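Local coordinates for protein YHR177W (PDB 4M8B) that binds DNA through its WOPR domain and probably acts as a fungal transcription factor of the Gti1/Pac2 family, at residues R37-D40 / A41-V44; N162-F165 / H166-P170. All coordinates share one frame; numbering follows the deposited sequence.

Contact 1 and contact 2 are both local turns in which one short segment folds against the next, but they lie in different parts of the chain. Contact 1 joins a loop to the start of helix 40-46 and touches the DNA backbone of chain B directly. Contact 2 lies in the loop between helices 148-153 and 172-179, and its nearest atom is about 20 Å from the bound nucleic acid. Their centres are 30 Å apart and their nearest atoms about 19 Å apart. Lysine serves differently in each: Lys43 reaches a DNA phosphate in contact 1, whereas Lys167 turns back onto its own chain in contact 2.

Contact 1 (R37-D40 / A41-V44). With nucleotides of chain B.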
ATOM      1  N   ARG C  37      -4.425   0.497 -15.649  1.00 29.88           N
ATOM      2  CA  ARG C  37      -5.006   1.490 -14.757  1.00 33.02           C
ATOM      3  C   ARG C  37      -6.503   1.271 -14.629  1.00 22.94           C
ATOM      4  O   ARG C  37      -7.185   1.024 -15.623  1.00 38.83           O
ATOM      5  CB  ARG C  37      -4.738   2.907 -15.269  1.00 30.25           C
ATOM      6  CG  ARG C  37      -5.210   4.002 -14.317  1.00 47.50           C
ATOM      7  CD  ARG C  37      -4.663   5.358 -14.719  1.00 30.14           C
ATOM      8  NE  ARG C  37      -3.221   5.313 -14.937  1.00 33.22           N
ATOM      9  CZ  ARG C  37      -2.314   5.536 -13.994  1.00 38.55           C
ATOM     10  NH1 ARG C  37      -2.698   5.822 -12.758  1.00 29.66           N
ATOM     11  NH2 ARG C  37      -1.023   5.475 -14.289  1.00 32.96           N
ATOM     12  N   PRO C  38      -7.017   1.349 -13.396  1.00 22.72           N
ATOM     13  CA  PRO C  38      -8.455   1.225 -13.141  1.00 26.95           C
ATOM     14  C   PRO C  38      -9.242   2.325 -13.849  1.00 29.69           C
ATOM     15  O   PRO C  38      -8.710   3.412 -14.070  1.00 42.70           O
ATOM     16  CB  PRO C  38      -8.557   1.414 -11.624  1.00 25.73           C
ATOM     17  CG  PRO C  38      -7.210   1.022 -11.098  1.00 22.66           C
ATOM     18  CD  PRO C  38      -6.234   1.454 -12.152  1.00 27.56           C
ATOM     19  N   TYR C  39     -10.492   2.043 -14.204  1.00 33.27           N
ATOM     20  CA  TYR C  39     -11.376   3.058 -14.764  1.00 31.08           C
ATOM     21  C   TYR C  39     -11.975   3.869 -13.621  1.00 37.77           C
ATOM     22  O   TYR C  39     -11.845   3.490 -12.456  1.00 36.01           O
ATOM     23  CB  TYR C  39     -12.483   2.409 -15.599  1.00 32.90           C
ATOM     24  CG  TYR C  39     -11.969   1.488 -16.679  1.00 35.55           C
ATOM     25  CD1 TYR C  39     -10.795   1.777 -17.364  1.00 37.57           C
ATOM     26  CD2 TYR C  39     -12.647   0.323 -17.008  1.00 40.48           C
ATOM     27  CE1 TYR C  39     -10.316   0.935 -18.353  1.00 34.78           C
ATOM     28  CE2 TYR C  39     -12.174  -0.526 -17.998  1.00 43.77           C
ATOM     29  CZ  TYR C  39     -11.008  -0.213 -18.666  1.00 45.30           C
ATOM     30  OH  TYR C  39     -10.527  -1.046 -19.650  1.00 58.11           O
ATOM     31  N   ASP C  40     -12.633   4.975 -13.955  1.00 30.81           N
ATOM     32  CA  ASP C  40     -13.185   5.873 -12.942  1.00 47.68           C
ATOM     33  C   ASP C  40     -14.114   5.165 -11.955  1.00 41.82           C
ATOM     34  O   ASP C  40     -14.052   5.417 -10.750  1.00 41.29           O
ATOM     35  CB  ASP C  40     -13.908   7.052 -13.604  1.00 38.57           C
ATOM     36  CG  ASP C  40     -12.951   8.016 -14.283  1.00 53.90           C
ATOM     37  OD1 ASP C  40     -11.772   7.651 -14.473  1.00 77.85           O
ATOM     38  OD2 ASP C  40     -13.379   9.137 -14.629  1.00 91.34           O
ATOM     39  N   ALA C  41     -14.962   4.278 -12.468  1.00 37.23           N
ATOM     40  CA  ALA C  41     -15.916   3.551 -11.632  1.00 46.18           C
ATOM     41  C   ALA C  41     -15.243   2.427 -10.847  1.00 58.76           C
ATOM     42  O   ALA C  41     -15.738   2.006  -9.799  1.00 57.29           O
ATOM     43  CB  ALA C  41     -17.051   3.003 -12.478  1.00 54.06           C
ATOM     44  N   GLU C  42     -14.118   1.941 -11.362  1.00 40.45           N
ATOM     45  CA  GLU C  42     -13.344   0.908 -10.683  1.00 45.02           C
ATOM     46  C   GLU C  42     -12.581   1.483  -9.491  1.00 46.35           C
ATOM     47  O   GLU C  42     -12.304   0.778  -8.522  1.00 48.98           O
ATOM     48  CB  GLU C  42     -12.364   0.245 -11.656  1.00 32.50           C
ATOM     49  CG  GLU C  42     -13.011  -0.656 -12.694  1.00 38.51           C
ATOM     50  CD  GLU C  42     -12.003  -1.248 -13.668  1.00 35.78           C
ATOM     51  OE1 GLU C  42     -10.892  -0.691 -13.796  1.00 35.17           O
ATOM     52  OE2 GLU C  42     -12.319  -2.271 -14.308  1.00 52.73           O
ATOM     53  N   LYS C  43     -12.242   2.766  -9.571  1.00 43.14           N
ATOM     54  CA  LYS C  43     -11.439   3.421  -8.544  1.00 42.80           C
ATOM     55  C   LYS C  43     -12.138   3.458  -7.189  1.00 40.86           C
ATOM     56  O   LYS C  43     -11.497   3.307  -6.150  1.00 45.58           O
ATOM     57  CB  LYS C  43     -11.049   4.838  -8.982  1.00 30.13           C
ATOM     58  CG  LYS C  43     -10.133   4.884 -10.199  1.00 27.10           C
ATOM     59  CD  LYS C  43      -9.579   6.286 -10.429  1.00 25.74           C
ATOM     60  CE  LYS C  43      -8.618   6.313 -11.611  1.00 26.95           C
ATOM     61  NZ  LYS C  43      -8.117   7.689 -11.893  1.00 50.59           N
ATOM     62  N   VAL C  44     -13.452   3.655  -7.207  1.00 44.18           N
ATOM     63  CA  VAL C  44     -14.233   3.748  -5.980  1.00 44.51           C
ATOM     64  C   VAL C  44     -14.139   2.472  -5.147  1.00 40.47           C
ATOM     65  O   VAL C  44     -14.158   2.519  -3.919  1.00 33.40           O
ATOM     66  CB  VAL C  44     -15.715   4.026  -6.287  1.00 43.01           C
ATOM     67  CG1 VAL C  44     -16.462   4.382  -5.010  1.00 29.43           C
ATOM     68  CG2 VAL C  44     -15.840   5.141  -7.313  1.00 38.62           C
TER
ATOM     69  P    DC B  15      -5.007   8.973 -14.522  1.00 36.54           P
ATOM     70  OP1  DC B  15      -5.721   8.079 -13.581  1.00 39.59           O
ATOM     71  OP2  DC B  15      -4.792   8.543 -15.925  1.00 40.18           O
ATOM     72  O5'  DC B  15      -5.759  10.381 -14.513  1.00 25.12           O
ATOM     73  C5'  DC B  15      -5.958  11.018 -13.269  1.00 21.26           C
ATOM     74  C4'  DC B  15      -6.271  12.496 -13.422  1.00 37.02           C
ATOM     75  O4'  DC B  15      -5.276  13.156 -14.237  1.00 37.61           O
ATOM     76  C3'  DC B  15      -7.607  12.818 -14.079  1.00 31.02           C
ATOM     77  O3'  DC B  15      -8.465  13.340 -13.069  1.00 36.63           O
ATOM     78  C2'  DC B  15      -7.273  13.844 -15.164  1.00 45.65           C
ATOM     79  C1'  DC B  15      -5.888  14.316 -14.755  1.00 37.02           C
ATOM     80  N1   DC B  15      -5.009  14.842 -15.843  1.00 32.11           N
ATOM     81  C2   DC B  15      -4.818  16.222 -16.016  1.00 34.09           C
ATOM     82  O2   DC B  15      -5.398  17.024 -15.267  1.00 31.61           O
ATOM     83  N3   DC B  15      -3.997  16.645 -17.009  1.00 33.73           N
ATOM     84  C4   DC B  15      -3.386  15.761 -17.798  1.00 28.98           C
ATOM     85  N4   DC B  15      -2.584  16.236 -18.757  1.00 27.13           N
ATOM     86  C5   DC B  15      -3.565  14.358 -17.635  1.00 23.90           C
ATOM     87  C6   DC B  15      -4.374  13.948 -16.653  1.00 34.09           C
ATOM     88  P    DA B  14       1.684   7.871 -15.096  1.00 30.80           P
ATOM     89  OP1  DA B  14       1.589   6.721 -14.170  1.00 37.58           O
ATOM     90  OP2  DA B  14       2.018   7.632 -16.519  1.00 35.46           O
ATOM     91  O5'  DA B  14       0.312   8.675 -15.013  1.00 21.52           O
ATOM     92  C5'  DA B  14      -0.221   8.916 -13.728  1.00 21.48           C
ATOM     93  C4'  DA B  14      -1.310   9.972 -13.738  1.00 29.46           C
ATOM     94  O4'  DA B  14      -0.765  11.252 -14.122  1.00 31.87           O
ATOM     95  C3'  DA B  14      -2.474   9.719 -14.690  1.00 38.39           C
ATOM     96  O3'  DA B  14      -3.575   9.307 -13.876  1.00 35.68           O
ATOM     97  C2'  DA B  14      -2.682  11.053 -15.421  1.00 29.86           C
ATOM     98  C1'  DA B  14      -1.830  12.032 -14.620  1.00 38.63           C
ATOM     99  N9   DA B  14      -1.235  13.156 -15.340  1.00 32.58           N
ATOM    100  C8   DA B  14      -0.360  13.115 -16.389  1.00 28.13           C
ATOM    101  N7   DA B  14       0.017  14.298 -16.812  1.00 32.77           N
ATOM    102  C5   DA B  14      -0.651  15.173 -15.974  1.00 28.29           C
ATOM    103  C6   DA B  14      -0.681  16.575 -15.897  1.00 30.81           C
ATOM    104  N6   DA B  14       0.015  17.372 -16.712  1.00 36.24           N
ATOM    105  N1   DA B  14      -1.454  17.126 -14.942  1.00 29.79           N
ATOM    106  C2   DA B  14      -2.147  16.326 -14.123  1.00 28.27           C
ATOM    107  N3   DA B  14      -2.201  14.998 -14.099  1.00 24.28           N
ATOM    108  C4   DA B  14      -1.422  14.484 -15.060  1.00 19.07           C
TER
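The backbone N of Tyr39 donates to OE1 of Glu42 at 2.8 Å, with an N-H...O angle of 162°. It meets that oxygen from above the carboxylate plane. The other oxygen, OE2, forms a salt bridge with Arg36, so both ends of the carboxylate have partners. Two basic side chains turn to the DNA. Lys43 NZ hydrogen-bonds OP1 of DC15 of chain B at 3.0 Å. Arg37 NH2 makes a weak bond of 2.9 Å to OP1 of DA14 of chain B, the phosphate one step before. The Arg37 chain is nearly straight to CD and bends at chi3 (-50°), which turns the guanidinium along the DNA strand. O3' of DA14 of chain B then lies over one guanidinium face, toward its rim. NH1 turns to the protein and bonds Thr66 OG1 and Arg64 O, which fixes how the group is rotated.

The backbone closes the turn. Tyr39 O accepts weak bonds from Glu42 N and Lys43 N, and Lys43 N is also weakly bonded to Asp40 O. Asp40 OD1 stands 4.5 Å from Lys43 NZ, too far for a salt bridge, though its charge may still be felt there.

Packing comes last. The Tyr39 and Glu42 side chains run the same way, and Glu42 OE1 lies over one face of the ring. The ring and carboxylate planes are only 10° apart, with Tyr39 CD2 at 3.7 Å from Glu42 CD. Arg36 adds a cation-pi contact to the tyrosine. Pro38 CB approaches Lys43 CG at 4.1 Å, beside the extended lysine chain. Arg37 from the loop and Lys43 from the first turn of helix 40-46 thus meet consecutive phosphates of one strand. This is a phosphate-backbone contact of the WOPR DNA-binding domain.

Contact 2 (N162-F165 / H166-P170); sequences NPFF and HKFRP
Lys167 NZ and Phe164 O form a hydrogen bond of 2.7 Å, in the carbonyl plane and on a lone pair. Two backbone bonds span the same turn. His166 N donates to Pro163 O at 3.2 Å, and Phe168 N donates to Phe165 O at 2.8 Å. A water takes a hydrogen bond from Lys167 N and another from Lys167 NZ, and gives one to Pro163 O at 2.7 Å. At the turn's start, Asn162 OD1 accepts from Phe164 N, an Asx turn.

The lysine also makes a cation-pi contact. Its NZ stands over the face of the Phe164 ring, 4.1 Å from the centroid. With CG set between the backbone N and the carbonyl carbon (chi1 53°), the chain runs extended to CE, and a bend at chi4 (-60°) brings NZ over the ring and to Phe164 O.

The aromatic contacts are of several kinds. Phe168 turns its edge to the face of Phe164 in an offset edge-to-face pair, with planes at 74° and CE2 of each ring 3.6 Å apart. Phe165 meets Phe168 obliquely, CD2 of one ring at 3.7 Å from CD2 of the other. On another side of the turn, Pro163 CA sits over the face of the His166 imidazole, 3.5 Å from its centroid, as a CH-pi contact.

Outside the segments, Phe164 rests on Leu31, and Phe168 on Asn30 and on Asn28 at the end of helix 16-28. Pro170 touches Gln17, Ala20 and Leu21 nearer its start, so the loop lies along that helix.

The lysine ammonium has three kinds of partner at once: a carbonyl oxygen, a water and an aromatic face. Its charge is therefore probably well stabilised within the turn, while Phe165 and Phe168 supply the buried apolar side.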
ATOM      1  N   ASN C 162      -0.513 -15.500   8.157  1.00 32.71           N
ATOM      2  CA  ASN C 162      -1.558 -16.092   7.332  1.00 32.91           C
ATOM      3  C   ASN C 162      -1.004 -17.292   6.579  1.00 35.47           C
ATOM      4  O   ASN C 162      -0.212 -17.133   5.646  1.00 40.12           O
ATOM      5  CB  ASN C 162      -2.109 -15.049   6.351  1.00 28.91           C
ATOM      6  CG  ASN C 162      -3.327 -15.542   5.572  1.00 30.27           C
ATOM      7  OD1 ASN C 162      -3.510 -16.741   5.357  1.00 48.41           O
ATOM      8  ND2 ASN C 162      -4.156 -14.603   5.132  1.00 34.73           N
ATOM      9  N   PRO C 163      -1.417 -18.499   6.989  1.00 40.07           N
ATOM     10  CA  PRO C 163      -0.979 -19.768   6.401  1.00 28.04           C
ATOM     11  C   PRO C 163      -0.992 -19.770   4.872  1.00 38.79           C
ATOM     12  O   PRO C 163      -0.205 -20.498   4.268  1.00 40.80           O
ATOM     13  CB  PRO C 163      -1.997 -20.786   6.945  1.00 33.20           C
ATOM     14  CG  PRO C 163      -2.922 -20.014   7.881  1.00 32.79           C
ATOM     15  CD  PRO C 163      -2.262 -18.710   8.176  1.00 32.68           C
ATOM     16  N   PHE C 164      -1.859 -18.971   4.256  1.00 28.83           N
ATOM     17  CA  PHE C 164      -1.927 -18.932   2.796  1.00 22.12           C
ATOM     18  C   PHE C 164      -0.624 -18.448   2.167  1.00 23.79           C
ATOM     19  O   PHE C 164      -0.272 -18.855   1.063  1.00 33.05           O
ATOM     20  CB  PHE C 164      -3.093 -18.063   2.315  1.00 32.91           C
ATOM     21  CG  PHE C 164      -3.116 -17.858   0.821  1.00 33.64           C
ATOM     22  CD1 PHE C 164      -3.668 -18.814  -0.017  1.00 33.08           C
ATOM     23  CD2 PHE C 164      -2.575 -16.714   0.254  1.00 30.97           C
ATOM     24  CE1 PHE C 164      -3.684 -18.632  -1.391  1.00 39.69           C
ATOM     25  CE2 PHE C 164      -2.585 -16.525  -1.119  1.00 38.97           C
ATOM     26  CZ  PHE C 164      -3.140 -17.485  -1.943  1.00 43.44           C
ATOM     27  N   PHE C 165       0.091 -17.583   2.875  1.00 26.31           N
ATOM     28  CA  PHE C 165       1.314 -16.987   2.347  1.00 29.62           C
ATOM     29  C   PHE C 165       2.574 -17.790   2.678  1.00 38.84           C
ATOM     30  O   PHE C 165       3.665 -17.445   2.227  1.00 35.74           O
ATOM     31  CB  PHE C 165       1.466 -15.552   2.859  1.00 34.41           C
ATOM     32  CG  PHE C 165       0.422 -14.603   2.334  1.00 32.26           C
ATOM     33  CD1 PHE C 165      -0.843 -14.555   2.901  1.00 28.47           C
ATOM     34  CD2 PHE C 165       0.707 -13.752   1.279  1.00 27.90           C
ATOM     35  CE1 PHE C 165      -1.806 -13.681   2.421  1.00 33.06           C
ATOM     36  CE2 PHE C 165      -0.251 -12.875   0.793  1.00 31.15           C
ATOM     37  CZ  PHE C 165      -1.509 -12.839   1.364  1.00 35.65           C
ATOM     38  N   HIS C 166       2.418 -18.857   3.460  1.00 33.41           N
ATOM     39  CA  HIS C 166       3.562 -19.648   3.919  1.00 32.49           C
ATOM     40  C   HIS C 166       4.426 -20.169   2.774  1.00 36.10           C
ATOM     41  O   HIS C 166       5.653 -20.163   2.862  1.00 34.62           O
ATOM     42  CB  HIS C 166       3.102 -20.807   4.807  1.00 44.36           C
ATOM     43  CG  HIS C 166       2.745 -20.396   6.204  1.00 44.61           C
ATOM     44  ND1 HIS C 166       2.056 -21.215   7.068  1.00 39.03           N
ATOM     45  CD2 HIS C 166       2.994 -19.251   6.885  1.00 38.20           C
ATOM     46  CE1 HIS C 166       1.889 -20.593   8.224  1.00 61.49           C
ATOM     47  NE2 HIS C 166       2.449 -19.400   8.138  1.00 55.71           N
ATOM     48  N   LYS C 167       3.777 -20.607   1.699  1.00 33.17           N
ATOM     49  CA  LYS C 167       4.479 -21.116   0.524  1.00 36.52           C
ATOM     50  C   LYS C 167       5.166 -20.005  -0.266  1.00 37.20           C
ATOM     51  O   LYS C 167       5.858 -20.270  -1.248  1.00 36.31           O
ATOM     52  CB  LYS C 167       3.510 -21.873  -0.384  1.00 41.86           C
ATOM     53  CG  LYS C 167       2.278 -21.069  -0.760  1.00 42.50           C
ATOM     54  CD  LYS C 167       1.379 -21.832  -1.715  1.00 40.21           C
ATOM     55  CE  LYS C 167       0.066 -21.098  -1.922  1.00 59.45           C
ATOM     56  NZ  LYS C 167      -0.675 -20.939  -0.639  1.00 40.31           N
ATOM     57  N   PHE C 168       4.974 -18.763   0.166  1.00 35.04           N
ATOM     58  CA  PHE C 168       5.597 -17.620  -0.494  1.00 37.21           C
ATOM     59  C   PHE C 168       6.842 -17.171   0.259  1.00 42.86           C
ATOM     60  O   PHE C 168       7.208 -15.995   0.225  1.00 42.04           O
ATOM     61  CB  PHE C 168       4.603 -16.465  -0.615  1.00 33.48           C
ATOM     62  CG  PHE C 168       3.364 -16.817  -1.383  1.00 29.12           C
ATOM     63  CD1 PHE C 168       3.445 -17.565  -2.546  1.00 30.20           C
ATOM     64  CD2 PHE C 168       2.117 -16.416  -0.937  1.00 31.38           C
ATOM     65  CE1 PHE C 168       2.303 -17.900  -3.257  1.00 33.26           C
ATOM     66  CE2 PHE C 168       0.972 -16.746  -1.643  1.00 36.60           C
ATOM     67  CZ  PHE C 168       1.066 -17.491  -2.804  1.00 34.65           C
ATOM     68  N   ARG C 169       7.478 -18.119   0.942  1.00 38.94           N
ATOM     69  CA  ARG C 169       8.725 -17.869   1.656  1.00 37.10           C
ATOM     70  C   ARG C 169       9.713 -17.173   0.726  1.00 38.93           C
ATOM     71  O   ARG C 169       9.984 -17.659  -0.374  1.00 39.12           O
ATOM     72  CB  ARG C 169       9.311 -19.189   2.160  1.00 35.53           C
ATOM     73  CG  ARG C 169      10.530 -19.045   3.057  1.00 33.66           C
ATOM     74  CD  ARG C 169      11.371 -20.311   3.021  1.00 38.83           C
ATOM     75  NE  ARG C 169      11.772 -20.633   1.654  1.00 37.55           N
ATOM     76  CZ  ARG C 169      12.864 -20.158   1.066  1.00 35.55           C
ATOM     77  NH1 ARG C 169      13.673 -19.344   1.727  1.00 34.20           N
ATOM     78  NH2 ARG C 169      13.145 -20.499  -0.184  1.00 39.79           N
ATOM     79  N   PRO C 170      10.246 -16.022   1.167  1.00 36.36           N
ATOM     80  CA  PRO C 170      11.051 -15.100   0.352  1.00 43.87           C
ATOM     81  C   PRO C 170      12.448 -15.620   0.014  1.00 39.56           C
ATOM     82  O   PRO C 170      13.138 -16.125   0.897  1.00 40.83           O
ATOM     83  CB  PRO C 170      11.182 -13.858   1.249  1.00 29.04           C
ATOM     84  CG  PRO C 170      10.172 -14.037   2.348  1.00 38.72           C
ATOM     85  CD  PRO C 170      10.045 -15.512   2.532  1.00 26.21           C
TER
HETATM   86  O   HOH W   1       0.838 -21.671   2.044  1.00 38.39           O